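Local coordinates for hemolysin BL lytic component L1 (Bacillus cereus, PDB 7NMQ), which is one of the lytic components of the haemolysin BL enterotoxin, an alpha-helical toxin that probably takes part in forming pores in target-cell membranes, at residues Y292-Q295 / T296-A300; D326-D330 / H331-L335; V85-D88 / E89-N93; L52-I55 / H56-Q59; S263-I266 / G267-S270. All blocks are in the same frame, centred on the assembly; numbering follows the deposited sequence.

How the contacts relate
From the N terminus, the chain first reaches contact 4 and then contact 3, both on the long helix 45-103 but on opposite sides of the molecule's centre, their own centres about 49 Å apart. Contact 5 follows on helix 247-272, which packs against the strand 225-230. Contact 1 lies on the next helix, 275-325, its centre about 8 Å from that of the chain, and contact 2 caps the start of helix 330-357. Each contact is local and follows the last in series, so none closes a long loop, nests or crosses. Their side chains join these helices to helices 10-33, 107-154 and 173-200 of the elongated bundle.

Contact 1: Y292-Q295 / T296-A300; sequences YLYQ and TVDQA
Tyr292 O receives two bonds from Thr296, one from the backbone N at 2.9 Å and one from OG1 at 2.8 Å, within an unbroken turn of helix 275-325. The donors approach from opposite faces of the carbonyl plane, the hydroxyl lying 36° out of it. The next amides continue the i to i+4 pattern, Val297 N to Leu293 O, Asp298 N to Tyr294 O and Gln299 N to Gln295 O, so that the threonine adds a side-chain bond to a regular helical backbone. Its OG1 sits beside its own backbone N (chi1 -56°), which folds the hydroxyl back over the preceding turn and gives this buried polar group an acceptor within the helix. Two residues on, Tyr294 and Asp298 run side by side and point the same way. Asp298 OD2 comes to 4.1 Å from Tyr294 CD1, at the ring edge and near its plane, with carboxylate and ring turned 78° apart. The stronger partner of Asp298 is Lys139, which forms a salt bridge with OD1. Val297 CG2 lies 3.6 Å from Leu293 O. Around this turn, Leu293 and Val297 pack on Met24 of helix 10-33, Tyr294 meets Tyr143 of helix 107-154 edge-to-face, and Tyr292 makes a cation-pi contact with Lys188 of helix 173-200.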
loop_
_atom_site.group_PDB
_atom_site.type_symbol
_atom_site.label_atom_id
_atom_site.label_comp_id
_atom_site.label_asym_id
_atom_site.label_seq_id
_atom_site.Cartn_x
_atom_site.Cartn_y
_atom_site.Cartn_z
ATOM N N TYR A 292 12.491 1.102 -2.432
ATOM C CA TYR A 292 11.321 0.487 -1.766
ATOM C C TYR A 292 10.028 1.099 -2.331
ATOM O O TYR A 292 9.001 0.376 -2.459
ATOM C CB TYR A 292 11.430 0.650 -0.257
ATOM C CG TYR A 292 12.589 -0.071 0.375
ATOM C CD1 TYR A 292 13.150 -1.216 -0.182
ATOM C CD2 TYR A 292 13.029 0.302 1.618
ATOM C CE1 TYR A 292 14.212 -1.877 0.423
ATOM C CE2 TYR A 292 14.092 -0.348 2.232
ATOM C CZ TYR A 292 14.677 -1.460 1.655
ATOM O OH TYR A 292 15.756 -2.042 2.312
ATOM N N LEU A 293 10.016 2.391 -2.645
ATOM C CA LEU A 293 8.820 3.062 -3.202
ATOM C C LEU A 293 8.429 2.391 -4.522
ATOM O O LEU A 293 7.234 2.052 -4.667
ATOM C CB LEU A 293 9.056 4.559 -3.414
ATOM C CG LEU A 293 8.815 5.452 -2.207
ATOM C CD1 LEU A 293 9.497 6.807 -2.388
ATOM C CD2 LEU A 293 7.317 5.664 -2.016
ATOM N N TYR A 294 9.334 2.234 -5.483
ATOM C CA TYR A 294 8.862 1.682 -6.775
ATOM C C TYR A 294 8.496 0.204 -6.549
ATOM O O TYR A 294 7.545 -0.275 -7.208
ATOM C CB TYR A 294 9.818 1.950 -7.938
ATOM C CG TYR A 294 11.033 1.084 -8.043
ATOM C CD1 TYR A 294 10.953 -0.228 -8.461
ATOM C CD2 TYR A 294 12.317 1.604 -7.858
ATOM C CE1 TYR A 294 12.092 -1.017 -8.580
ATOM C CE2 TYR A 294 13.456 0.821 -7.995
ATOM C CZ TYR A 294 13.351 -0.508 -8.347
ATOM O OH TYR A 294 14.479 -1.272 -8.491
ATOM N N GLN A 295 9.151 -0.500 -5.631
ATOM C CA GLN A 295 8.847 -1.924 -5.356
ATOM C C GLN A 295 7.433 -2.044 -4.790
ATOM O O GLN A 295 6.708 -3.001 -5.130
ATOM C CB GLN A 295 9.836 -2.554 -4.393
ATOM C CG GLN A 295 11.239 -2.609 -4.955
ATOM C CD GLN A 295 12.233 -2.906 -3.851
ATOM O OE1 GLN A 295 11.896 -3.163 -2.678
ATOM N NE2 GLN A 295 13.472 -2.931 -4.234
ATOM N N THR A 296 7.056 -1.119 -3.919
ATOM C CA THR A 296 5.738 -1.128 -3.263
ATOM C C THR A 296 4.662 -0.791 -4.294
ATOM O O THR A 296 3.570 -1.423 -4.266
ATOM C CB THR A 296 5.696 -0.183 -2.059
ATOM O OG1 THR A 296 6.736 -0.549 -1.161
ATOM C CG2 THR A 296 4.372 -0.312 -1.358
ATOM N N VAL A 297 4.895 0.148 -5.194
ATOM C CA VAL A 297 3.903 0.412 -6.266
ATOM C C VAL A 297 3.775 -0.849 -7.123
ATOM O O VAL A 297 2.642 -1.149 -7.555
ATOM C CB VAL A 297 4.270 1.646 -7.110
ATOM C CG1 VAL A 297 3.405 1.758 -8.373
ATOM C CG2 VAL A 297 4.132 2.887 -6.268
ATOM N N ASP A 298 4.833 -1.560 -7.428
ATOM C CA ASP A 298 4.709 -2.836 -8.179
ATOM C C ASP A 298 3.769 -3.810 -7.431
ATOM O O ASP A 298 2.935 -4.484 -8.098
ATOM C CB ASP A 298 6.064 -3.467 -8.462
ATOM C CG ASP A 298 6.861 -2.876 -9.626
ATOM O OD1 ASP A 298 6.245 -2.377 -10.582
ATOM O OD2 ASP A 298 8.128 -2.927 -9.570
ATOM N N GLN A 299 3.905 -3.903 -6.113
ATOM C CA GLN A 299 3.060 -4.756 -5.263
ATOM C C GLN A 299 1.619 -4.267 -5.367
ATOM O O GLN A 299 0.684 -5.102 -5.458
ATOM C CB GLN A 299 3.512 -4.803 -3.829
ATOM C CG GLN A 299 4.849 -5.468 -3.666
ATOM C CD GLN A 299 5.123 -5.474 -2.190
ATOM O OE1 GLN A 299 5.449 -4.457 -1.611
ATOM N NE2 GLN A 299 4.666 -6.529 -1.549
ATOM N N ALA A 300 1.402 -2.963 -5.302
ATOM C CA ALA A 300 0.064 -2.363 -5.422
ATOM C C ALA A 300 -0.546 -2.732 -6.782
ATOM O O ALA A 300 -1.774 -3.033 -6.862
ATOM C CB ALA A 300 0.095 -0.876 -5.214
#

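Contact 2: D326-D330 / H331-L335; sequences DSMQD and HKFSL. With PEG (di(hydroxyethyl)ether), chain C.
The Phe333 ring has Met328 SD at its edge, 5.5 Å from the centroid and 79° off the normal, a Met-aromatic contact in which the sulfur also lies 3.9 Å from Phe333 CB. At the edge of the His331 ring lies a di(hydroxyethyl)ether molecule, probably from the crystallisation liquor; its O1 approaches ND1 at a very short, hence doubtful, distance. The Gln329 amide is inclined 33° to that imidazole. Gln329 is the N-cap of helix 330-357: bent at chi2 (-90°), its side chain brings OE1 to 2.9 Å from His331 N, with the donor well above the amide carbonyl plane. Phe333 N bonds to Gln329 O at 3.1 Å. Gln329 N, ahead of the first turn, donates to the ether's O4 at 2.9 Å. A water bound to Lys332 N at 2.9 Å also contacts the ether. In this crystal the cap, the water and the ether thus supply acceptors for amides at the helix start that lack a preceding turn, and the sulfur and phenyl ring form the buried apolar side.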
loop_
_atom_site.group_PDB
_atom_site.type_symbol
_atom_site.label_atom_id
_atom_site.label_comp_id
_atom_site.label_asym_id
_atom_site.label_seq_id
_atom_site.Cartn_x
_atom_site.Cartn_y
_atom_site.Cartn_z
ATOM N N ASP A 326 -33.795 -17.780 -18.773
ATOM C CA ASP A 326 -34.959 -17.955 -19.676
ATOM C C ASP A 326 -35.313 -19.447 -19.782
ATOM O O ASP A 326 -36.492 -19.738 -19.863
ATOM C CB ASP A 326 -34.786 -17.293 -21.034
ATOM C CG ASP A 326 -35.199 -15.817 -20.976
ATOM O OD1 ASP A 326 -36.005 -15.414 -20.042
ATOM O OD2 ASP A 326 -34.805 -15.108 -21.889
ATOM N N SER A 327 -34.342 -20.344 -19.810
ATOM C CA SER A 327 -34.617 -21.793 -20.003
ATOM C C SER A 327 -34.881 -22.494 -18.672
ATOM O O SER A 327 -35.335 -23.635 -18.692
ATOM C CB SER A 327 -33.520 -22.477 -20.744
ATOM O OG SER A 327 -32.314 -22.327 -20.031
ATOM N N MET A 328 -34.657 -21.845 -17.549
ATOM C CA MET A 328 -34.730 -22.469 -16.220
ATOM C C MET A 328 -36.153 -22.907 -15.884
ATOM O O MET A 328 -37.111 -22.139 -16.092
ATOM C CB MET A 328 -34.306 -21.438 -15.169
ATOM C CG MET A 328 -33.683 -22.055 -13.994
ATOM S SD MET A 328 -33.150 -20.796 -12.880
ATOM C CE MET A 328 -31.528 -20.339 -13.477
ATOM N N GLN A 329 -36.287 -24.128 -15.372
ATOM C CA GLN A 329 -37.603 -24.635 -14.898
ATOM C C GLN A 329 -37.922 -24.048 -13.517
ATOM O O GLN A 329 -37.005 -23.517 -12.826
ATOM C CB GLN A 329 -37.654 -26.171 -14.955
ATOM C CG GLN A 329 -39.025 -26.815 -14.712
ATOM C CD GLN A 329 -39.341 -27.144 -13.263
ATOM O OE1 GLN A 329 -38.473 -27.330 -12.433
ATOM N NE2 GLN A 329 -40.609 -27.249 -12.924
ATOM N N ASP A 330 -39.196 -24.130 -13.123
ATOM C CA ASP A 330 -39.686 -23.432 -11.915
ATOM C C ASP A 330 -38.896 -23.835 -10.685
ATOM O O ASP A 330 -38.707 -22.958 -9.829
ATOM C CB ASP A 330 -41.142 -23.757 -11.644
ATOM C CG ASP A 330 -42.135 -23.057 -12.547
ATOM O OD1 ASP A 330 -41.694 -22.235 -13.388
ATOM O OD2 ASP A 330 -43.356 -23.344 -12.395
ATOM N N HIS A 331 -38.537 -25.096 -10.518
ATOM C CA HIS A 331 -37.895 -25.540 -9.247
ATOM C C HIS A 331 -36.555 -24.827 -9.099
ATOM O O HIS A 331 -36.351 -24.131 -8.084
ATOM C CB HIS A 331 -37.746 -27.072 -9.198
ATOM C CG HIS A 331 -37.093 -27.542 -7.947
ATOM N ND1 HIS A 331 -35.873 -28.207 -7.964
ATOM C CD2 HIS A 331 -37.381 -27.319 -6.644
ATOM C CE1 HIS A 331 -35.478 -28.437 -6.719
ATOM N NE2 HIS A 331 -36.403 -27.912 -5.884
ATOM N N LYS A 332 -35.688 -24.919 -10.086
ATOM C CA LYS A 332 -34.365 -24.276 -9.938
ATOM C C LYS A 332 -34.527 -22.752 -9.818
ATOM O O LYS A 332 -33.803 -22.097 -9.025
ATOM C CB LYS A 332 -33.449 -24.590 -11.115
ATOM C CG LYS A 332 -32.021 -24.156 -10.864
ATOM C CD LYS A 332 -31.088 -24.532 -11.962
ATOM C CE LYS A 332 -29.677 -24.148 -11.593
ATOM N NZ LYS A 332 -28.686 -24.574 -12.605
ATOM N N PHE A 333 -35.492 -22.179 -10.536
ATOM C CA PHE A 333 -35.729 -20.713 -10.455
ATOM C C PHE A 333 -36.053 -20.309 -9.018
ATOM O O PHE A 333 -35.540 -19.326 -8.499
ATOM C CB PHE A 333 -36.807 -20.339 -11.461
ATOM C CG PHE A 333 -37.060 -18.864 -11.555
ATOM C CD1 PHE A 333 -36.303 -18.059 -12.383
ATOM C CD2 PHE A 333 -38.126 -18.300 -10.883
ATOM C CE1 PHE A 333 -36.541 -16.692 -12.442
ATOM C CE2 PHE A 333 -38.362 -16.938 -10.947
ATOM C CZ PHE A 333 -37.584 -16.142 -11.747
ATOM N N SER A 334 -36.898 -21.081 -8.354
ATOM C CA SER A 334 -37.323 -20.804 -6.964
ATOM C C SER A 334 -36.150 -20.878 -5.983
ATOM O O SER A 334 -36.307 -20.407 -4.818
ATOM C CB SER A 334 -38.425 -21.760 -6.562
ATOM O OG SER A 334 -37.927 -23.061 -6.244
ATOM N N LEU A 335 -35.033 -21.500 -6.345
ATOM C CA LEU A 335 -33.856 -21.630 -5.432
ATOM C C LEU A 335 -32.898 -20.456 -5.567
ATOM O O LEU A 335 -31.984 -20.337 -4.731
ATOM C CB LEU A 335 -33.135 -22.949 -5.689
ATOM C CG LEU A 335 -34.017 -24.188 -5.511
ATOM C CD1 LEU A 335 -33.213 -25.455 -5.758
ATOM C CD2 LEU A 335 -34.664 -24.227 -4.117
HETATM C C1 PEG C . -33.969 -28.783 -10.405
HETATM O O1 PEG C . -34.926 -27.818 -10.086
HETATM C C2 PEG C . -32.946 -28.273 -11.322
HETATM O O2 PEG C . -33.415 -28.459 -12.645
HETATM C C3 PEG C . -33.007 -27.434 -13.532
HETATM C C4 PEG C . -34.184 -26.608 -13.881
HETATM O O4 PEG C . -33.908 -25.688 -14.821
HETATM O O HOH W 1 -35.998 -26.936 -12.098
#

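Contact 3: V85-D88 / E89-N93; sequences VNYD and EQFQN
Val85 begins the turn by accepting Glu89 N through its carbonyl; in one of its two conformers Glu89 bonds through its carboxylate to His351. Asn86 O next takes Gln90 N at 2.9 Å and, weakly, a water that also donates to Gln90 OE1 at 3.0 Å. That amide oxygen bonds to Thr120 as well. Tyr87 O accepts a nearly straight bond from Phe91 N at 2.8 Å (173°). With CG anti to the backbone N (chi1 -176°), the tyrosine side chain slants across Phe91, bringing Tyr87 CE2 to 4.0 Å from Phe91 CB and Tyr87 OH to 3.9 Å from Phe91 CD2, at the phenyl edge. Asp88 is held to Gln92 twice: Asp88 O receives the backbone amide, and Asp88 OD1 takes Gln92 NE2 at 2.9 Å on its syn side. The glutamine's bend at chi2 (-63°) carries the amide back to the carboxylate, and Gln92 OE1 in turn accepts from Lys344. This part of helix 45-103 packs against two helices: Tyr87 and Phe91 meet Trp347 of helix 330-357, which Asp88 also touches, while Tyr87 and Gln90 pack on Leu117 of helix 107-154.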
loop_
_atom_site.group_PDB
_atom_site.type_symbol
_atom_site.label_atom_id
_atom_site.label_comp_id
_atom_site.label_asym_id
_atom_site.label_seq_id
_atom_site.Cartn_x
_atom_site.Cartn_y
_atom_site.Cartn_z
ATOM N N VAL A 85 -17.614 -0.573 -1.978
ATOM C CA VAL A 85 -18.678 -0.076 -1.083
ATOM C C VAL A 85 -19.933 0.195 -1.916
ATOM O O VAL A 85 -21.049 -0.194 -1.485
ATOM C CB VAL A 85 -18.265 1.190 -0.321
ATOM C CG1 VAL A 85 -19.441 1.717 0.500
ATOM C CG2 VAL A 85 -17.039 0.973 0.561
ATOM N N ASN A 86 -19.812 0.889 -3.033
ATOM C CA ASN A 86 -20.996 1.284 -3.831
ATOM C C ASN A 86 -21.659 0.035 -4.418
ATOM O O ASN A 86 -22.891 0.066 -4.580
ATOM C CB ASN A 86 -20.604 2.293 -4.879
ATOM C CG ASN A 86 -20.371 3.653 -4.249
ATOM O OD1 ASN A 86 -21.008 3.998 -3.265
ATOM N ND2 ASN A 86 -19.654 4.495 -4.926
ATOM N N TYR A 87 -20.915 -0.995 -4.734
ATOM C CA TYR A 87 -21.543 -2.239 -5.266
ATOM C C TYR A 87 -22.350 -2.867 -4.135
ATOM O O TYR A 87 -23.497 -3.270 -4.335
ATOM C CB TYR A 87 -20.523 -3.213 -5.841
ATOM C CG TYR A 87 -21.273 -4.380 -6.441
ATOM C CD1 TYR A 87 -21.751 -4.328 -7.735
ATOM C CD2 TYR A 87 -21.594 -5.483 -5.664
ATOM C CE1 TYR A 87 -22.510 -5.370 -8.240
ATOM C CE2 TYR A 87 -22.327 -6.546 -6.182
ATOM C CZ TYR A 87 -22.800 -6.476 -7.475
ATOM O OH TYR A 87 -23.579 -7.466 -8.032
ATOM N N ASP A 88 -21.834 -2.903 -2.923
ATOM C CA ASP A 88 -22.636 -3.421 -1.803
ATOM C C ASP A 88 -23.916 -2.603 -1.677
ATOM O O ASP A 88 -25.003 -3.181 -1.499
ATOM C CB ASP A 88 -21.900 -3.368 -0.465
ATOM C CG ASP A 88 -22.809 -3.819 0.676
ATOM O OD1 ASP A 88 -23.329 -4.946 0.596
ATOM O OD2 ASP A 88 -22.904 -3.057 1.707
ATOM N N GLU A 89 -23.833 -1.269 -1.729
ATOM C CA GLU A 89 -25.057 -0.442 -1.552
ATOM C C GLU A 89 -26.025 -0.769 -2.699
ATOM O O GLU A 89 -27.239 -0.866 -2.431
ATOM C CB GLU A 89 -24.750 1.052 -1.484
ATOM C CG GLU A 89 -23.644 1.372 -0.490
ATOM C CD GLU A 89 -23.965 2.048 0.840
ATOM O OE1 GLU A 89 -24.060 3.283 0.865
ATOM O OE2 GLU A 89 -24.020 1.354 1.858
ATOM N N GLN A 90 -25.539 -0.976 -3.925
ATOM C CA GLN A 90 -26.457 -1.305 -5.037
ATOM C C GLN A 90 -27.073 -2.684 -4.775
ATOM O O GLN A 90 -28.286 -2.825 -4.941
ATOM C CB GLN A 90 -25.716 -1.284 -6.367
ATOM C CG GLN A 90 -26.669 -1.425 -7.536
ATOM C CD GLN A 90 -26.021 -1.329 -8.885
ATOM O OE1 GLN A 90 -24.838 -1.156 -9.016
ATOM N NE2 GLN A 90 -26.815 -1.378 -9.921
ATOM N N PHE A 91 -26.285 -3.675 -4.447
ATOM C CA PHE A 91 -26.762 -5.066 -4.224
ATOM C C PHE A 91 -27.812 -5.052 -3.106
ATOM O O PHE A 91 -28.907 -5.621 -3.259
ATOM C CB PHE A 91 -25.603 -5.996 -3.890
ATOM C CG PHE A 91 -26.029 -7.428 -3.868
ATOM C CD1 PHE A 91 -26.618 -7.973 -2.760
ATOM C CD2 PHE A 91 -26.061 -8.153 -5.048
ATOM C CE1 PHE A 91 -27.091 -9.276 -2.790
ATOM C CE2 PHE A 91 -26.506 -9.456 -5.079
ATOM C CZ PHE A 91 -27.033 -10.014 -3.949
ATOM N N GLN A 92 -27.515 -4.340 -2.003
ATOM C CA GLN A 92 -28.444 -4.338 -0.848
ATOM C C GLN A 92 -29.755 -3.703 -1.281
ATOM O O GLN A 92 -30.822 -4.133 -0.820
ATOM C CB GLN A 92 -27.896 -3.584 0.350
ATOM C CG GLN A 92 -26.613 -4.168 0.918
ATOM C CD GLN A 92 -26.776 -5.562 1.464
ATOM O OE1 GLN A 92 -27.857 -5.922 1.948
ATOM N NE2 GLN A 92 -25.692 -6.325 1.431
ATOM N N ASN A 93 -29.675 -2.650 -2.082
ATOM C CA ASN A 93 -30.871 -1.918 -2.513
ATOM C C ASN A 93 -31.667 -2.706 -3.581
ATOM O O ASN A 93 -32.878 -2.461 -3.686
ATOM C CB ASN A 93 -30.491 -0.539 -3.013
ATOM C CG ASN A 93 -31.741 0.282 -3.173
ATOM O OD1 ASN A 93 -32.594 0.321 -2.275
ATOM N ND2 ASN A 93 -31.870 0.892 -4.314
HETATM O O HOH W 2 -22.739 0.619 -7.749
#

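Contact 4: L52-I55 / H56-Q59; sequences LKNI and HLNQ
Leu52 and His56 lie one turn apart on the long helix 45-103 of this ClyA/HblB-like, alpha-helical toxin and form the closely packed side of the contact. Leu52 CD1 approaches His56 NE2 at 3.6 Å, while Leu52 O stands 3.4 Å above one face of the imidazole, offset toward its rim, and also accepts His56 N. The ring's CG is beside the backbone N (chi1 -74°), which folds the imidazole back over that carbonyl. Its NE2 bonds to Val37 O in the loop after helix 10-33, and Gln59 OE1 bonds to Val37 N, so both polar ends grip the backbone of one loop residue. Ile55, buried beside them, also touches Val37. Asn58 is buried as well, its ND2 bonded to Asn152 OD1 of helix 107-154, and its backbone N donates to Asn54 O at 2.9 Å. The solvent side is looser. Lys53 and Leu57 are exposed and joined chiefly by the backbone bond from Leu57 N to Lys53 O at 3.2 Å, and Leu57 CD1 comes only to 4.1 Å from Asn54 OD1. On the packed side, by contrast, Ile55 CG2 lies 3.7 Å from Gln59 OE1, and that oxygen is in the plane of the His56 ring, at its edge.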
loop_
_atom_site.group_PDB
_atom_site.type_symbol
_atom_site.label_atom_id
_atom_site.label_comp_id
_atom_site.label_asym_id
_atom_site.label_seq_id
_atom_site.Cartn_x
_atom_site.Cartn_y
_atom_site.Cartn_z
ATOM N N LEU A 52 26.471 16.981 -6.372
ATOM C CA LEU A 52 25.621 17.562 -5.307
ATOM C C LEU A 52 24.467 18.353 -5.939
ATOM O O LEU A 52 23.346 18.247 -5.446
ATOM C CB LEU A 52 26.498 18.433 -4.393
ATOM C CG LEU A 52 25.758 19.134 -3.267
ATOM C CD1 LEU A 52 25.115 18.135 -2.327
ATOM C CD2 LEU A 52 26.731 20.018 -2.517
ATOM N N LYS A 53 24.735 19.185 -6.952
ATOM C CA LYS A 53 23.662 19.938 -7.658
ATOM C C LYS A 53 22.606 18.957 -8.185
ATOM O O LYS A 53 21.403 19.206 -8.024
ATOM C CB LYS A 53 24.225 20.800 -8.794
ATOM C CG LYS A 53 23.198 21.162 -9.863
ATOM C CD LYS A 53 23.726 22.006 -10.998
ATOM C CE LYS A 53 22.691 22.217 -12.075
ATOM N NZ LYS A 53 23.287 22.510 -13.401
ATOM N N ASN A 54 23.057 17.859 -8.784
ATOM C CA ASN A 54 22.148 16.857 -9.366
ATOM C C ASN A 54 21.381 16.127 -8.272
ATOM O O ASN A 54 20.196 15.868 -8.464
ATOM C CB ASN A 54 22.920 15.900 -10.247
ATOM C CG ASN A 54 23.308 16.620 -11.510
ATOM O OD1 ASN A 54 22.594 17.491 -11.988
ATOM N ND2 ASN A 54 24.350 16.177 -12.130
ATOM N N ILE A 55 22.042 15.796 -7.174
ATOM C CA ILE A 55 21.359 15.149 -6.023
ATOM C C ILE A 55 20.248 16.052 -5.530
ATOM O O ILE A 55 19.149 15.581 -5.235
ATOM C CB ILE A 55 22.372 14.804 -4.941
ATOM C CG1 ILE A 55 23.177 13.607 -5.448
ATOM C CG2 ILE A 55 21.666 14.563 -3.620
ATOM C CD1 ILE A 55 24.392 13.277 -4.677
ATOM N N HIS A 56 20.499 17.340 -5.378
ATOM C CA HIS A 56 19.441 18.238 -4.893
ATOM C C HIS A 56 18.269 18.258 -5.860
ATOM O O HIS A 56 17.115 18.251 -5.396
ATOM C CB HIS A 56 19.979 19.648 -4.726
ATOM C CG HIS A 56 20.859 19.758 -3.531
ATOM N ND1 HIS A 56 21.755 20.786 -3.407
ATOM C CD2 HIS A 56 20.948 19.011 -2.403
ATOM C CE1 HIS A 56 22.394 20.641 -2.240
ATOM N NE2 HIS A 56 21.926 19.567 -1.598
ATOM N N LEU A 57 18.510 18.238 -7.170
ATOM C CA LEU A 57 17.400 18.155 -8.144
ATOM C C LEU A 57 16.681 16.807 -7.963
ATOM O O LEU A 57 15.443 16.777 -8.040
ATOM C CB LEU A 57 17.938 18.259 -9.571
ATOM C CG LEU A 57 18.562 19.596 -9.909
ATOM C CD1 LEU A 57 19.081 19.595 -11.349
ATOM C CD2 LEU A 57 17.638 20.743 -9.677
ATOM N N ASN A 58 17.407 15.741 -7.744
ATOM C CA ASN A 58 16.782 14.416 -7.534
ATOM C C ASN A 58 15.929 14.457 -6.276
ATOM O O ASN A 58 14.826 13.861 -6.258
ATOM C CB ASN A 58 17.788 13.308 -7.355
ATOM C CG ASN A 58 18.683 13.078 -8.557
ATOM O OD1 ASN A 58 18.368 13.376 -9.730
ATOM N ND2 ASN A 58 19.789 12.474 -8.268
ATOM N N GLN A 59 16.364 15.137 -5.224
ATOM C CA GLN A 59 15.628 15.145 -3.941
ATOM C C GLN A 59 14.360 15.961 -4.143
ATOM O O GLN A 59 13.309 15.596 -3.602
ATOM C CB GLN A 59 16.480 15.686 -2.782
ATOM C CG GLN A 59 17.637 14.782 -2.448
ATOM C CD GLN A 59 18.430 15.238 -1.250
ATOM O OE1 GLN A 59 19.239 16.158 -1.326
ATOM N NE2 GLN A 59 18.150 14.631 -0.137
#

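Contact 5: S263-I266 / G267-S270; sequences SNKI and GELS
Lys265 and Glu268 meet because the lysine starts with CG anti to its backbone N (chi1 177°) and then bends at chi2 (68°), whereas the glutamate, its CG beside N, runs out extended. The two chains cross at about a right angle, with Lys265 CD 4.1 Å from Glu268 OE1; the ammonium stays 4.7 Å from that oxygen, measured from NZ, short of a salt bridge. Lys265 NZ also comes to 4.2 Å from Leu269 CD2, and it has a weak, long ion pair with Glu179 of helix 173-200. Glu268 CG lies 3.3 Å from Asn264 O, whose carbonyl accepts Glu268 N at 2.9 Å. On the buried side, Ile266 packs on Thr225 and Thr227 of strand 225-230, and Leu269 on Leu281 of helix 275-325. Ser263 OG is bonded to Pro228 O and to Gln187. The chemistry is thus divided: opposite charges that lie near each other without touching, their attraction probably weak, occupy the more exposed side, while apolar contacts and a satisfied hydroxyl face the protein interior.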
loop_
_atom_site.group_PDB
_atom_site.type_symbol
_atom_site.label_atom_id
_atom_site.label_comp_id
_atom_site.label_asym_id
_atom_site.label_seq_id
_atom_site.Cartn_x
_atom_site.Cartn_y
_atom_site.Cartn_z
ATOM N N SER A 263 15.092 2.399 14.029
ATOM C CA SER A 263 14.895 3.865 13.870
ATOM C C SER A 263 15.745 4.592 14.913
ATOM O O SER A 263 16.385 5.580 14.561
ATOM C CB SER A 263 13.457 4.227 13.990
ATOM O OG SER A 263 12.769 3.640 12.906
ATOM N N ASN A 264 15.754 4.109 16.141
ATOM C CA ASN A 264 16.563 4.739 17.208
ATOM C C ASN A 264 18.041 4.658 16.838
ATOM O O ASN A 264 18.745 5.676 16.927
ATOM C CB ASN A 264 16.262 4.057 18.538
ATOM C CG ASN A 264 16.926 4.760 19.675
ATOM O OD1 ASN A 264 18.129 4.606 19.884
ATOM N ND2 ASN A 264 16.120 5.525 20.379
ATOM N N LYS A 265 18.477 3.506 16.369
ATOM C CA LYS A 265 19.893 3.306 16.011
ATOM C C LYS A 265 20.297 4.245 14.878
ATOM O O LYS A 265 21.430 4.797 14.893
ATOM C CB LYS A 265 20.181 1.845 15.677
ATOM C CG LYS A 265 21.614 1.545 15.221
ATOM C CD LYS A 265 22.671 1.697 16.256
ATOM C CE LYS A 265 24.017 1.243 15.731
ATOM N NZ LYS A 265 25.102 1.657 16.637
ATOM N N ILE A 266 19.450 4.403 13.873
ATOM C CA ILE A 266 19.798 5.264 12.725
ATOM C C ILE A 266 19.935 6.688 13.255
ATOM O O ILE A 266 20.877 7.407 12.863
ATOM C CB ILE A 266 18.738 5.149 11.615
ATOM C CG1 ILE A 266 18.806 3.746 10.993
ATOM C CG2 ILE A 266 18.878 6.287 10.626
ATOM C CD1 ILE A 266 17.767 3.454 9.925
ATOM N N GLY A 267 19.025 7.125 14.117
ATOM C CA GLY A 267 19.143 8.468 14.705
ATOM C C GLY A 267 20.425 8.611 15.493
ATOM O O GLY A 267 21.058 9.698 15.417
ATOM N N GLU A 268 20.824 7.589 16.230
ATOM C CA GLU A 268 22.059 7.606 17.042
ATOM C C GLU A 268 23.276 7.749 16.126
ATOM O O GLU A 268 24.184 8.537 16.415
ATOM C CB GLU A 268 22.194 6.336 17.871
ATOM C CG GLU A 268 21.262 6.233 19.058
ATOM C CD GLU A 268 21.570 5.058 19.980
ATOM O OE1 GLU A 268 22.294 4.101 19.534
ATOM O OE2 GLU A 268 21.105 5.088 21.146
ATOM N N LEU A 269 23.313 7.022 15.015
ATOM C CA LEU A 269 24.441 7.126 14.062
ATOM C C LEU A 269 24.534 8.572 13.560
ATOM O O LEU A 269 25.671 9.111 13.357
ATOM C CB LEU A 269 24.253 6.170 12.892
ATOM C CG LEU A 269 24.452 4.710 13.259
ATOM C CD1 LEU A 269 24.051 3.830 12.103
ATOM C CD2 LEU A 269 25.911 4.442 13.646
ATOM N N SER A 270 23.398 9.165 13.219
ATOM C CA SER A 270 23.346 10.550 12.680
ATOM C C SER A 270 23.807 11.552 13.744
ATOM O O SER A 270 24.575 12.486 13.418
ATOM C CB SER A 270 21.949 10.856 12.218
ATOM O OG SER A 270 21.663 10.189 11.008
#